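Regulatory protein BlaR1 (PDB 1NRF) probably senses beta-lactam antibiotics outside the cell through this C-terminal domain, becoming acylated on a serine and passing the signal to the cytoplasm. Local coordinates at residues T64-F68 with Y131-Y137. Sequence-based numbering, arbitrary orientation.
Sequences TYKVF and YLKSIHY
Phe68, near the start of helix 66-76, faces Tyr131 in the last turn of helix 125-134; the nearest CA atoms, of Phe68 and Leu132, are 9.2 Å apart, and mainly side chains fill the gap. The second helix stops in a Schellman motif, with Tyr137 N bonded to Leu132 O and His136 at positive phi, and the chain then turns Tyr137 toward the first segment. This is the all-helical side of the penicillin-binding transpeptidase fold; Thr64, Tyr65 and Lys66 probably complete the SxxK motif begun by Ser63, the likely acylated serine. Tyr137 slots between Tyr65 and Phe68 in an aromatic cluster. Tyr65 drives its edge into the Tyr137 face, planes at 88°, with CD1 3.3 Å from Tyr137 CZ. Tyr137 in turn presents its own edge to the face of Phe68, centroids 5.4 Å apart. With CG anti to the backbone N (chi1 -178°), Tyr65 reaches along the cluster until its OH meets Leu132 CD2 at 3.3 Å and the Tyr131 ring edge, CD2 at 3.6 Å. Tyr131 OH lies 2.9 Å from Phe68 O. Ile135 CD1 packs on Phe68 CD2, and Ile164 of helix 158-170 touches Phe68, Ile135 and Tyr137. The Tyr137 hydroxyl is tied back by one water, 2.9 Å from Tyr137 OH, which donates to Thr64 O.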
# COMPACT_ATOMS: atom_id res chain seq x y z
N THR A 64 1.89 -2.91 2.53
CA THR A 64 1.48 -1.69 1.82
C THR A 64 2.52 -0.60 2.03
O THR A 64 2.67 0.31 1.22
CB THR A 64 0.09 -1.11 2.30
OG1 THR A 64 0.17 -0.66 3.66
CG2 THR A 64 -0.99 -2.15 2.16
N TYR A 65 3.26 -0.71 3.14
CA TYR A 65 4.26 0.28 3.49
C TYR A 65 5.54 0.23 2.63
O TYR A 65 6.31 1.20 2.60
CB TYR A 65 4.60 0.12 4.98
CG TYR A 65 5.60 1.13 5.45
CD1 TYR A 65 5.24 2.46 5.62
CD2 TYR A 65 6.94 0.78 5.61
CE1 TYR A 65 6.18 3.42 5.93
CE2 TYR A 65 7.90 1.73 5.92
CZ TYR A 65 7.51 3.06 6.07
OH TYR A 65 8.45 4.02 6.35
N LYS A 66 5.76 -0.89 1.95
CA LYS A 66 6.94 -1.06 1.10
C LYS A 66 7.12 0.06 0.06
O LYS A 66 8.24 0.36 -0.36
CB LYS A 66 6.88 -2.41 0.39
CG LYS A 66 7.22 -3.63 1.24
CD LYS A 66 7.03 -4.89 0.41
CE LYS A 66 7.53 -6.14 1.10
NZ LYS A 66 6.83 -6.41 2.37
N VAL A 67 6.01 0.67 -0.34
CA VAL A 67 6.04 1.77 -1.30
C VAL A 67 6.87 2.93 -0.74
O VAL A 67 7.72 3.50 -1.42
CB VAL A 67 4.60 2.28 -1.62
CG1 VAL A 67 4.66 3.51 -2.50
CG2 VAL A 67 3.80 1.17 -2.31
N PHE A 68 6.62 3.26 0.53
CA PHE A 68 7.34 4.35 1.16
C PHE A 68 8.71 3.91 1.64
O PHE A 68 9.63 4.71 1.73
CB PHE A 68 6.51 4.94 2.30
CG PHE A 68 5.25 5.61 1.85
CD1 PHE A 68 4.10 4.87 1.59
CD2 PHE A 68 5.23 6.98 1.62
CE1 PHE A 68 2.95 5.48 1.11
CE2 PHE A 68 4.08 7.60 1.13
CZ PHE A 68 2.94 6.85 0.88
N TYR A 131 11.86 9.88 9.11
CA TYR A 131 11.09 9.73 7.88
C TYR A 131 9.58 9.70 8.12
O TYR A 131 8.84 10.48 7.52
CB TYR A 131 11.53 8.46 7.15
CG TYR A 131 10.88 8.24 5.80
CD1 TYR A 131 11.06 9.15 4.76
CD2 TYR A 131 10.09 7.11 5.56
CE1 TYR A 131 10.49 8.93 3.51
CE2 TYR A 131 9.52 6.88 4.32
CZ TYR A 131 9.72 7.80 3.30
OH TYR A 131 9.19 7.56 2.05
N LEU A 132 9.15 8.79 8.99
CA LEU A 132 7.73 8.67 9.29
C LEU A 132 7.17 10.02 9.72
O LEU A 132 6.01 10.32 9.47
CB LEU A 132 7.51 7.63 10.39
CG LEU A 132 7.94 6.20 10.08
CD1 LEU A 132 7.77 5.34 11.32
CD2 LEU A 132 7.11 5.66 8.91
N LYS A 133 8.00 10.82 10.37
CA LYS A 133 7.56 12.14 10.79
C LYS A 133 7.58 13.09 9.59
O LYS A 133 6.65 13.89 9.43
CB LYS A 133 8.45 12.69 11.90
CG LYS A 133 8.19 12.08 13.26
CD LYS A 133 9.08 12.70 14.33
CE LYS A 133 8.83 12.06 15.69
NZ LYS A 133 9.65 12.67 16.78
N SER A 134 8.60 12.98 8.75
CA SER A 134 8.69 13.86 7.59
C SER A 134 7.50 13.73 6.64
O SER A 134 7.13 14.68 5.97
CB SER A 134 10.03 13.66 6.84
OG SER A 134 10.12 12.42 6.16
N ILE A 135 6.88 12.56 6.58
CA ILE A 135 5.73 12.39 5.69
C ILE A 135 4.45 12.14 6.49
O ILE A 135 3.40 11.83 5.91
CB ILE A 135 5.92 11.22 4.70
CG1 ILE A 135 6.04 9.90 5.46
CG2 ILE A 135 7.14 11.48 3.81
CD1 ILE A 135 6.06 8.67 4.56
N HIS A 136 4.55 12.30 7.81
CA HIS A 136 3.44 12.06 8.73
C HIS A 136 2.61 10.83 8.33
O HIS A 136 1.45 10.93 7.94
CB HIS A 136 2.54 13.31 8.84
CG HIS A 136 1.65 13.31 10.05
ND1 HIS A 136 1.34 14.45 10.75
CD2 HIS A 136 1.01 12.29 10.68
CE1 HIS A 136 0.56 14.14 11.77
NE2 HIS A 136 0.34 12.84 11.75
N TYR A 137 3.24 9.67 8.45
CA TYR A 137 2.62 8.40 8.11
C TYR A 137 1.87 7.78 9.29
O TYR A 137 2.48 7.29 10.24
CB TYR A 137 3.68 7.44 7.58
CG TYR A 137 3.13 6.17 6.96
CD1 TYR A 137 2.57 5.16 7.75
CD2 TYR A 137 3.21 5.96 5.59
CE1 TYR A 137 2.11 3.98 7.19
CE2 TYR A 137 2.76 4.77 5.02
CZ TYR A 137 2.21 3.79 5.82
OH TYR A 137 1.77 2.63 5.26
O HOH W 1 1.59 2.63 2.36